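Signal recognition particle receptor subunit beta (Mus musculus, PDB 2FH5) binds GTP and, as part of the signal recognition particle receptor, ensures correct targeting of nascent secretory proteins to the endoplasmic reticulum membrane. Local coordinates at residues 16-21 against 83-88; 120-125 against 184-189. All blocks are in the same frame, centred on the assembly; numbering follows the deposited sequence.

Both contacts involve strands of the central sheet and both reach GTP, from different ends. Contact 1 is buried: the phosphate-binding loop 16-21 lies against the end of strand 79-87. No hydrogen bond joins its two segments, and the loop's backbone amides and its lysine bond the phosphates. Contact 2 is partly buried. It pairs strand 117-123 with the outermost strand 184-188 through a ladder of backbone bonds, and it lies by the guanine. Strands 79-87 and 117-123 are neighbours, with the two centres about 9 Å apart. The contacts meet through a lysine of contact 2, which bonds to both segments of contact 1.

Contact 1: 16-21 against 83-88; sequences CDSGKT and VFVVDS. With MG (magnesium ion), chain C; GTP (guanosine-5'-triphosphate), chain D.
Val85 meets the loop 16-21 first along 83-88. Its CG1 packs against the Ser18 carbonyl, with Val85 CG1 3.5 Å from Ser18 O. Its CG2 touches the aliphatic part of Lys20, with CG2 3.8 Å from Lys20 CG. CG1 stands anti to the backbone N (chi1 -173°), which spreads the two methyls over two residues of the loop. Ser18 CB lies beside the Val85 carbonyl oxygen, 3.4 Å from Val85 O. This is packing; the hydroxyl of Ser18 bonds Leu15 O instead. Val86 turns its side chain away, toward helix 91-110. Asp87 closes the contact. Its CB packs near Ser18 CA, and its OD2 forms a salt bridge with Lys124 NZ. That NZ also bonds Asp17 O, and so joins loop and strand end.

On the far side of the loop lies GTP. O1B takes three bonds: from the backbone N of Gly19, from the backbone N of Lys20, and from Lys20 NZ at 2.8 Å. The lysine chain bends at chi3 and chi4, both -61°, and curls so that NZ reaches the beta and gamma phosphates. Its NZ also bonds GTP O3G at 2.6 Å and Gly14 O. Asp17 N donates to the bridging O3B at 2.9 Å. Thr21 N donates to O2B, while Thr21 OG1 binds the magnesium ion. O2B, O2G, two waters and Ser38 complete the metal shell. The amides, the lysine and the metal would together offset the negative charge of the phosphates. This is the P-loop (Walker A) of a GTPase, the loop between strand 9-13 and helix 20-29, lying against the neighbouring strand 79-87.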
ATOM      1  N   CYS B  16      -3.173  -7.763   1.555  1.00 40.55           N
ATOM      2  CA  CYS B  16      -2.052  -6.968   2.053  1.00 41.61           C
ATOM      3  C   CYS B  16      -0.800  -7.440   1.347  1.00 38.67           C
ATOM      4  O   CYS B  16      -0.660  -8.628   1.070  1.00 34.74           O
ATOM      5  CB  CYS B  16      -1.858  -7.199   3.546  1.00 40.52           C
ATOM      6  SG  CYS B  16      -3.069  -6.346   4.541  1.00 42.04           S
ATOM      7  N   ASP B  17       0.097  -6.513   1.045  1.00 39.61           N
ATOM      8  CA  ASP B  17       1.340  -6.877   0.389  1.00 44.29           C
ATOM      9  C   ASP B  17       1.259  -7.364  -1.041  1.00 41.26           C
ATOM     10  O   ASP B  17       2.248  -7.919  -1.535  1.00 41.47           O
ATOM     11  CB  ASP B  17       2.072  -7.957   1.197  1.00 49.07           C
ATOM     12  CG  ASP B  17       2.528  -7.454   2.530  1.00 66.21           C
ATOM     13  OD1 ASP B  17       3.366  -6.514   2.545  1.00 73.84           O
ATOM     14  OD2 ASP B  17       2.048  -7.987   3.560  1.00 71.83           O
ATOM     15  N   SER B  18       0.121  -7.211  -1.712  1.00 33.70           N
ATOM     16  CA  SER B  18       0.085  -7.683  -3.092  1.00 39.59           C
ATOM     17  C   SER B  18       0.858  -6.678  -3.981  1.00 40.60           C
ATOM     18  O   SER B  18       1.347  -7.038  -5.041  1.00 42.10           O
ATOM     19  CB  SER B  18      -1.357  -7.889  -3.561  1.00 37.97           C
ATOM     20  OG  SER B  18      -2.153  -6.756  -3.301  1.00 37.03           O
ATOM     21  N   GLY B  19       0.986  -5.434  -3.499  1.00 39.35           N
ATOM     22  CA  GLY B  19       1.725  -4.400  -4.207  1.00 36.30           C
ATOM     23  C   GLY B  19       0.884  -3.246  -4.730  1.00 38.68           C
ATOM     24  O   GLY B  19       1.306  -2.541  -5.645  1.00 43.91           O
ATOM     25  N   LYS B  20      -0.295  -3.039  -4.158  1.00 32.05           N
ATOM     26  CA  LYS B  20      -1.191  -1.990  -4.642  1.00 36.86           C
ATOM     27  C   LYS B  20      -0.583  -0.610  -4.573  1.00 40.94           C
ATOM     28  O   LYS B  20      -0.627   0.132  -5.548  1.00 42.80           O
ATOM     29  CB  LYS B  20      -2.536  -1.996  -3.875  1.00 32.68           C
ATOM     30  CG  LYS B  20      -3.351  -3.302  -4.020  1.00 32.61           C
ATOM     31  CD  LYS B  20      -4.598  -3.329  -3.099  1.00 33.32           C
ATOM     32  CE  LYS B  20      -4.248  -3.238  -1.612  1.00 36.43           C
ATOM     33  NZ  LYS B  20      -3.393  -4.357  -1.130  1.00 32.36           N
ATOM     34  N   THR B  21       0.008  -0.268  -3.431  1.00 42.85           N
ATOM     35  CA  THR B  21       0.579   1.050  -3.292  1.00 38.06           C
ATOM     36  C   THR B  21       1.795   1.269  -4.167  1.00 39.02           C
ATOM     37  O   THR B  21       1.943   2.354  -4.711  1.00 38.59           O
ATOM     38  CB  THR B  21       0.913   1.349  -1.834  1.00 35.38           C
ATOM     39  OG1 THR B  21      -0.287   1.237  -1.080  1.00 36.00           O
ATOM     40  CG2 THR B  21       1.413   2.788  -1.668  1.00 28.73           C
ATOM     41  N   VAL B  83      -8.849  -3.034 -10.483  1.00 40.42           N
ATOM     42  CA  VAL B  83      -7.629  -3.809 -10.716  1.00 35.60           C
ATOM     43  C   VAL B  83      -7.417  -4.580  -9.442  1.00 39.77           C
ATOM     44  O   VAL B  83      -7.208  -3.988  -8.366  1.00 43.86           O
ATOM     45  CB  VAL B  83      -6.400  -2.929 -10.928  1.00 36.71           C
ATOM     46  CG1 VAL B  83      -5.153  -3.811 -11.142  1.00 31.80           C
ATOM     47  CG2 VAL B  83      -6.628  -2.010 -12.125  1.00 37.81           C
ATOM     48  N   PHE B  84      -7.520  -5.894  -9.543  1.00 37.30           N
ATOM     49  CA  PHE B  84      -7.334  -6.745  -8.382  1.00 35.56           C
ATOM     50  C   PHE B  84      -5.880  -7.203  -8.472  1.00 38.20           C
ATOM     51  O   PHE B  84      -5.507  -7.954  -9.383  1.00 39.09           O
ATOM     52  CB  PHE B  84      -8.316  -7.935  -8.438  1.00 35.77           C
ATOM     53  CG  PHE B  84      -8.341  -8.779  -7.189  1.00 33.12           C
ATOM     54  CD1 PHE B  84      -7.321  -9.704  -6.926  1.00 33.55           C
ATOM     55  CD2 PHE B  84      -9.372  -8.639  -6.267  1.00 35.88           C
ATOM     56  CE1 PHE B  84      -7.334 -10.482  -5.750  1.00 33.22           C
ATOM     57  CE2 PHE B  84      -9.403  -9.413  -5.075  1.00 34.56           C
ATOM     58  CZ  PHE B  84      -8.386 -10.333  -4.818  1.00 36.12           C
ATOM     59  N   VAL B  85      -5.057  -6.731  -7.536  1.00 36.25           N
ATOM     60  CA  VAL B  85      -3.635  -7.078  -7.519  1.00 36.09           C
ATOM     61  C   VAL B  85      -3.313  -8.381  -6.791  1.00 37.80           C
ATOM     62  O   VAL B  85      -3.819  -8.651  -5.711  1.00 42.00           O
ATOM     63  CB  VAL B  85      -2.840  -5.949  -6.893  1.00 38.02           C
ATOM     64  CG1 VAL B  85      -1.370  -6.233  -7.020  1.00 35.03           C
ATOM     65  CG2 VAL B  85      -3.232  -4.628  -7.549  1.00 29.92           C
ATOM     66  N   VAL B  86      -2.452  -9.184  -7.392  1.00 42.47           N
ATOM     67  CA  VAL B  86      -2.065 -10.477  -6.831  1.00 40.17           C
ATOM     68  C   VAL B  86      -0.543 -10.644  -6.711  1.00 43.93           C
ATOM     69  O   VAL B  86       0.191 -10.390  -7.666  1.00 50.26           O
ATOM     70  CB  VAL B  86      -2.592 -11.628  -7.728  1.00 37.65           C
ATOM     71  CG1 VAL B  86      -2.199 -13.000  -7.151  1.00 34.59           C
ATOM     72  CG2 VAL B  86      -4.081 -11.511  -7.863  1.00 39.67           C
ATOM     73  N   ASP B  87      -0.070 -11.057  -5.544  1.00 42.26           N
ATOM     74  CA  ASP B  87       1.345 -11.300  -5.359  1.00 41.77           C
ATOM     75  C   ASP B  87       1.561 -12.643  -6.059  1.00 43.07           C
ATOM     76  O   ASP B  87       1.213 -13.684  -5.511  1.00 45.28           O
ATOM     77  CB  ASP B  87       1.679 -11.441  -3.867  1.00 43.45           C
ATOM     78  CG  ASP B  87       3.167 -11.712  -3.613  1.00 48.41           C
ATOM     79  OD1 ASP B  87       3.761 -12.495  -4.378  1.00 45.90           O
ATOM     80  OD2 ASP B  87       3.741 -11.155  -2.638  1.00 52.15           O
ATOM     81  N   SER B  88       2.140 -12.625  -7.254  1.00 41.76           N
ATOM     82  CA  SER B  88       2.361 -13.858  -8.004  1.00 43.66           C
ATOM     83  C   SER B  88       3.371 -14.845  -7.400  1.00 44.47           C
ATOM     84  O   SER B  88       3.319 -16.053  -7.663  1.00 43.93           O
ATOM     85  CB  SER B  88       2.747 -13.489  -9.427  1.00 42.63           C
ATOM     86  OG  SER B  88       1.752 -12.626  -9.966  1.00 49.04           O
TER
HETATM   87 MG    MG C 270      -0.878  -0.156   0.452  1.00 39.23          MG
HETATM   88  PG  GTP D 301      -1.446  -3.049   1.848  1.00 36.00           P
HETATM   89  O1G GTP D 301      -1.192  -3.765   3.084  1.00 39.61           O
HETATM   90  O2G GTP D 301      -1.304  -1.568   1.987  1.00 37.02           O
HETATM   91  O3G GTP D 301      -2.824  -3.434   1.267  1.00 49.85           O
HETATM   92  O3B GTP D 301      -0.166  -3.598   0.828  1.00 40.04           O
HETATM   93  PB  GTP D 301       0.089  -3.166  -0.619  1.00 38.06           P
HETATM   94  O1B GTP D 301      -0.611  -4.084  -1.568  1.00 41.06           O
HETATM   95  O2B GTP D 301      -0.240  -1.714  -0.903  1.00 40.34           O
HETATM   96  O3A GTP D 301       1.654  -3.474  -0.701  1.00 39.75           O
HETATM   97  PA  GTP D 301       2.848  -2.516  -1.073  1.00 36.81           P
HETATM   98  O1A GTP D 301       2.609  -1.791  -2.281  1.00 36.06           O
HETATM   99  O2A GTP D 301       3.173  -1.617   0.088  1.00 34.64           O
HETATM  100  O5' GTP D 301       3.930  -3.639  -1.352  1.00 35.00           O
HETATM  101  C5' GTP D 301       4.320  -4.477  -0.277  1.00 33.36           C
HETATM  102  C4' GTP D 301       5.801  -4.826  -0.422  1.00 33.45           C
HETATM  103  O4' GTP D 301       6.049  -5.523  -1.663  1.00 34.43           O
HETATM  104  C3' GTP D 301       6.730  -3.609  -0.469  1.00 38.55           C
HETATM  105  O3' GTP D 301       7.961  -3.868   0.265  1.00 44.29           O
HETATM  106  C2' GTP D 301       6.973  -3.421  -1.939  1.00 38.28           C
HETATM  107  O2' GTP D 301       8.125  -2.623  -2.281  1.00 39.69           O
HETATM  108  C1' GTP D 301       7.003  -4.850  -2.481  1.00 35.12           C
HETATM  109  N9  GTP D 301       6.546  -4.988  -3.852  1.00 42.72           N
HETATM  110  C8  GTP D 301       5.383  -4.435  -4.400  1.00 39.50           C
HETATM  111  N7  GTP D 301       5.272  -4.768  -5.683  1.00 44.55           N
HETATM  112  C5  GTP D 301       6.394  -5.567  -5.991  1.00 45.67           C
HETATM  113  C6  GTP D 301       6.833  -6.217  -7.159  1.00 44.49           C
HETATM  114  O6  GTP D 301       6.323  -6.263  -8.262  1.00 45.32           O
HETATM  115  N1  GTP D 301       8.051  -6.946  -7.083  1.00 43.92           N
HETATM  116  C2  GTP D 301       8.805  -7.034  -5.927  1.00 43.05           C
HETATM  117  N2  GTP D 301       9.970  -7.738  -5.949  1.00 36.06           N
HETATM  118  N3  GTP D 301       8.369  -6.411  -4.800  1.00 44.60           N
HETATM  119  C4  GTP D 301       7.183  -5.687  -4.844  1.00 43.84           C
HETATM  120  O   HOH W   1      -2.850  -0.233  -0.261  1.00 43.47           O
HETATM  121  O   HOH W   2       1.123  -0.103   1.044  1.00 36.23           O

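Contact 2: 120-125 against 184-189; sequences IACNKQ and VEFLEC. With GTP (guanosine-5'-triphosphate), chain D.
Cys122 O is gripped by two donors from opposite faces of its carbonyl plane. Cys189 N comes at 3.1 Å from one face. Gln125 NE2 comes from the other at 3.3 Å, with the oxygen near its amide plane. The Gln125 chain bends at chi2 (-58°), which brings the amide back to this strand. There it stacks on the Glu188 carboxylate, the planes 16° apart, and Gln125 CG touches Glu188 CB at 3.6 Å. Glu188 OE2 has its own partner in Ala133 N.

The rest is a parallel ladder. Ile120 N bonds Glu185 O at 2.7 Å, Leu187 N bonds Ile120 O, and Cys122 N bonds Leu187 O. Past the strand ends, Gln125 N bonds Cys189 O. Ile120 lies beside Phe186, with CB over one ring face, 3.6 Å from the ring centroid in a CH-pi contact. Cys122 SG sits at the ring edge.

At the strand end Asn123, and just after it Lys124, reach the guanine, with Lys124 CG 3.4 Å from GTP C6. Asn123 ND2 bonds Ser18 O. Residues 123-126, Asn-Lys-Gln-Asp, form the NKxD guanine-recognition motif of GTPases.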
ATOM      1  N   ILE B 120      -7.118  -8.537 -13.449  1.00 45.04           N
ATOM      2  CA  ILE B 120      -6.441  -9.302 -12.427  1.00 42.55           C
ATOM      3  C   ILE B 120      -4.966  -9.106 -12.778  1.00 47.01           C
ATOM      4  O   ILE B 120      -4.475  -9.719 -13.726  1.00 49.80           O
ATOM      5  CB  ILE B 120      -6.766 -10.815 -12.504  1.00 44.33           C
ATOM      6  CG1 ILE B 120      -8.286 -11.033 -12.556  1.00 38.42           C
ATOM      7  CG2 ILE B 120      -6.099 -11.537 -11.311  1.00 35.06           C
ATOM      8  CD1 ILE B 120      -8.982 -10.625 -11.306  1.00 44.73           C
ATOM      9  N   ALA B 121      -4.273  -8.242 -12.032  1.00 45.80           N
ATOM     10  CA  ALA B 121      -2.867  -7.963 -12.282  1.00 43.28           C
ATOM     11  C   ALA B 121      -1.987  -8.861 -11.444  1.00 45.91           C
ATOM     12  O   ALA B 121      -1.881  -8.693 -10.227  1.00 47.21           O
ATOM     13  CB  ALA B 121      -2.554  -6.525 -11.985  1.00 41.81           C
ATOM     14  N   CYS B 122      -1.355  -9.815 -12.123  1.00 43.59           N
ATOM     15  CA  CYS B 122      -0.482 -10.770 -11.496  1.00 43.35           C
ATOM     16  C   CYS B 122       0.877 -10.082 -11.355  1.00 48.76           C
ATOM     17  O   CYS B 122       1.719 -10.114 -12.256  1.00 47.18           O
ATOM     18  CB  CYS B 122      -0.448 -12.025 -12.361  1.00 45.27           C
ATOM     19  SG  CYS B 122      -2.119 -12.762 -12.544  1.00 47.25           S
ATOM     20  N   ASN B 123       1.053  -9.457 -10.189  1.00 47.82           N
ATOM     21  CA  ASN B 123       2.227  -8.665  -9.846  1.00 44.10           C
ATOM     22  C   ASN B 123       3.406  -9.436  -9.242  1.00 41.59           C
ATOM     23  O   ASN B 123       3.299 -10.631  -8.928  1.00 40.30           O
ATOM     24  CB  ASN B 123       1.743  -7.534  -8.929  1.00 45.40           C
ATOM     25  CG  ASN B 123       2.801  -6.509  -8.639  1.00 50.01           C
ATOM     26  OD1 ASN B 123       3.459  -6.033  -9.600  1.00 46.28           O
ATOM     27  ND2 ASN B 123       2.948  -6.167  -7.437  1.00 47.70           N
ATOM     28  N   LYS B 124       4.530  -8.737  -9.093  1.00 40.09           N
ATOM     29  CA  LYS B 124       5.765  -9.313  -8.555  1.00 41.39           C
ATOM     30  C   LYS B 124       6.397 -10.379  -9.470  1.00 43.41           C
ATOM     31  O   LYS B 124       7.056 -11.317  -8.990  1.00 40.81           O
ATOM     32  CB  LYS B 124       5.522  -9.898  -7.158  1.00 41.07           C
ATOM     33  CG  LYS B 124       4.996  -8.860  -6.143  1.00 42.91           C
ATOM     34  CD  LYS B 124       5.420  -9.139  -4.686  1.00 28.45           C
ATOM     35  CE  LYS B 124       4.665  -8.192  -3.773  1.00 36.99           C
ATOM     36  NZ  LYS B 124       4.626  -8.667  -2.362  1.00 27.49           N
ATOM     37  N   GLN B 125       6.188 -10.230 -10.784  1.00 48.75           N
ATOM     38  CA  GLN B 125       6.737 -11.151 -11.785  1.00 50.89           C
ATOM     39  C   GLN B 125       8.274 -11.169 -11.788  1.00 55.02           C
ATOM     40  O   GLN B 125       8.883 -12.176 -12.165  1.00 58.61           O
ATOM     41  CB  GLN B 125       6.229 -10.797 -13.187  1.00 50.11           C
ATOM     42  CG  GLN B 125       4.765 -11.140 -13.450  1.00 51.18           C
ATOM     43  CD  GLN B 125       4.467 -12.621 -13.255  1.00 54.38           C
ATOM     44  OE1 GLN B 125       5.180 -13.474 -13.770  1.00 49.80           O
ATOM     45  NE2 GLN B 125       3.408 -12.925 -12.515  1.00 52.60           N
ATOM     46  N   VAL B 184     -13.313  -9.204 -17.996  1.00 59.18           N
ATOM     47  CA  VAL B 184     -12.324  -9.624 -17.020  1.00 57.50           C
ATOM     48  C   VAL B 184     -11.055  -9.997 -17.751  1.00 58.56           C
ATOM     49  O   VAL B 184     -11.085 -10.853 -18.615  1.00 59.31           O
ATOM     50  CB  VAL B 184     -12.808 -10.868 -16.209  1.00 53.76           C
ATOM     51  CG1 VAL B 184     -11.734 -11.310 -15.248  1.00 45.07           C
ATOM     52  CG2 VAL B 184     -14.070 -10.546 -15.443  1.00 48.73           C
ATOM     53  N   GLU B 185      -9.944  -9.348 -17.421  1.00 57.42           N
ATOM     54  CA  GLU B 185      -8.678  -9.677 -18.061  1.00 54.42           C
ATOM     55  C   GLU B 185      -7.600  -9.976 -17.051  1.00 53.08           C
ATOM     56  O   GLU B 185      -7.669  -9.554 -15.898  1.00 48.03           O
ATOM     57  CB  GLU B 185      -8.179  -8.534 -18.915  1.00 55.98           C
ATOM     58  CG  GLU B 185      -8.938  -8.325 -20.184  1.00 69.28           C
ATOM     59  CD  GLU B 185      -8.453  -7.094 -20.905  1.00 75.15           C
ATOM     60  OE1 GLU B 185      -7.227  -6.998 -21.190  1.00 74.53           O
ATOM     61  OE2 GLU B 185      -9.309  -6.221 -21.168  1.00 80.71           O
ATOM     62  N   PHE B 186      -6.596 -10.704 -17.516  1.00 49.15           N
ATOM     63  CA  PHE B 186      -5.447 -11.044 -16.712  1.00 48.40           C
ATOM     64  C   PHE B 186      -4.222 -10.519 -17.415  1.00 48.58           C
ATOM     65  O   PHE B 186      -4.147 -10.559 -18.634  1.00 54.73           O
ATOM     66  CB  PHE B 186      -5.287 -12.552 -16.582  1.00 43.57           C
ATOM     67  CG  PHE B 186      -6.154 -13.168 -15.526  1.00 50.59           C
ATOM     68  CD1 PHE B 186      -7.514 -13.377 -15.753  1.00 47.27           C
ATOM     69  CD2 PHE B 186      -5.595 -13.608 -14.323  1.00 46.37           C
ATOM     70  CE1 PHE B 186      -8.311 -14.024 -14.803  1.00 52.01           C
ATOM     71  CE2 PHE B 186      -6.376 -14.256 -13.368  1.00 49.71           C
ATOM     72  CZ  PHE B 186      -7.745 -14.469 -13.610  1.00 50.86           C
ATOM     73  N   LEU B 187      -3.273  -9.995 -16.658  1.00 47.25           N
ATOM     74  CA  LEU B 187      -2.021  -9.558 -17.254  1.00 47.63           C
ATOM     75  C   LEU B 187      -0.931  -9.717 -16.198  1.00 49.87           C
ATOM     76  O   LEU B 187      -1.229  -9.978 -15.034  1.00 52.91           O
ATOM     77  CB  LEU B 187      -2.112  -8.124 -17.791  1.00 44.17           C
ATOM     78  CG  LEU B 187      -2.252  -6.828 -16.989  1.00 49.89           C
ATOM     79  CD1 LEU B 187      -1.006  -6.557 -16.151  1.00 44.49           C
ATOM     80  CD2 LEU B 187      -2.468  -5.697 -17.979  1.00 41.25           C
ATOM     81  N   GLU B 188       0.324  -9.609 -16.611  1.00 49.70           N
ATOM     82  CA  GLU B 188       1.441  -9.743 -15.690  1.00 53.50           C
ATOM     83  C   GLU B 188       2.132  -8.395 -15.529  1.00 54.28           C
ATOM     84  O   GLU B 188       2.038  -7.528 -16.403  1.00 58.35           O
ATOM     85  CB  GLU B 188       2.425 -10.785 -16.213  1.00 49.86           C
ATOM     86  CG  GLU B 188       1.790 -12.143 -16.423  1.00 56.49           C
ATOM     87  CD  GLU B 188       2.741 -13.146 -17.058  1.00 61.83           C
ATOM     88  OE1 GLU B 188       3.509 -12.747 -17.957  1.00 64.72           O
ATOM     89  OE2 GLU B 188       2.715 -14.337 -16.675  1.00 66.89           O
ATOM     90  N   CYS B 189       2.797  -8.201 -14.395  1.00 52.78           N
ATOM     91  CA  CYS B 189       3.507  -6.950 -14.154  1.00 51.06           C
ATOM     92  C   CYS B 189       4.456  -7.046 -12.979  1.00 49.98           C
ATOM     93  O   CYS B 189       4.486  -8.041 -12.256  1.00 44.22           O
ATOM     94  CB  CYS B 189       2.530  -5.788 -13.927  1.00 49.80           C
ATOM     95  SG  CYS B 189       1.449  -5.946 -12.487  1.00 53.76           S
TER
HETATM   96  PG  GTP D 301      -1.446  -3.049   1.848  1.00 36.00           P
HETATM   97  O1G GTP D 301      -1.192  -3.765   3.084  1.00 39.61           O
HETATM   98  O2G GTP D 301      -1.304  -1.568   1.987  1.00 37.02           O
HETATM   99  O3G GTP D 301      -2.824  -3.434   1.267  1.00 49.85           O
HETATM  100  O3B GTP D 301      -0.166  -3.598   0.828  1.00 40.04           O
HETATM  101  PB  GTP D 301       0.089  -3.166  -0.619  1.00 38.06           P
HETATM  102  O1B GTP D 301      -0.611  -4.084  -1.568  1.00 41.06           O
HETATM  103  O2B GTP D 301      -0.240  -1.714  -0.903  1.00 40.34           O
HETATM  104  O3A GTP D 301       1.654  -3.474  -0.701  1.00 39.75           O
HETATM  105  PA  GTP D 301       2.848  -2.516  -1.073  1.00 36.81           P
HETATM  106  O1A GTP D 301       2.609  -1.791  -2.281  1.00 36.06           O
HETATM  107  O2A GTP D 301       3.173  -1.617   0.088  1.00 34.64           O
HETATM  108  O5' GTP D 301       3.930  -3.639  -1.352  1.00 35.00           O
HETATM  109  C5' GTP D 301       4.320  -4.477  -0.277  1.00 33.36           C
HETATM  110  C4' GTP D 301       5.801  -4.826  -0.422  1.00 33.45           C
HETATM  111  O4' GTP D 301       6.049  -5.523  -1.663  1.00 34.43           O
HETATM  112  C3' GTP D 301       6.730  -3.609  -0.469  1.00 38.55           C
HETATM  113  O3' GTP D 301       7.961  -3.868   0.265  1.00 44.29           O
HETATM  114  C2' GTP D 301       6.973  -3.421  -1.939  1.00 38.28           C
HETATM  115  O2' GTP D 301       8.125  -2.623  -2.281  1.00 39.69           O
HETATM  116  C1' GTP D 301       7.003  -4.850  -2.481  1.00 35.12           C
HETATM  117  N9  GTP D 301       6.546  -4.988  -3.852  1.00 42.72           N
HETATM  118  C8  GTP D 301       5.383  -4.435  -4.400  1.00 39.50           C
HETATM  119  N7  GTP D 301       5.272  -4.768  -5.683  1.00 44.55           N
HETATM  120  C5  GTP D 301       6.394  -5.567  -5.991  1.00 45.67           C
HETATM  121  C6  GTP D 301       6.833  -6.217  -7.159  1.00 44.49           C
HETATM  122  O6  GTP D 301       6.323  -6.263  -8.262  1.00 45.32           O
HETATM  123  N1  GTP D 301       8.051  -6.946  -7.083  1.00 43.92           N
HETATM  124  C2  GTP D 301       8.805  -7.034  -5.927  1.00 43.05           C
HETATM  125  N2  GTP D 301       9.970  -7.738  -5.949  1.00 36.06           N
HETATM  126  N3  GTP D 301       8.369  -6.411  -4.800  1.00 44.60           N
HETATM  127  C4  GTP D 301       7.183  -5.687  -4.844  1.00 43.84           C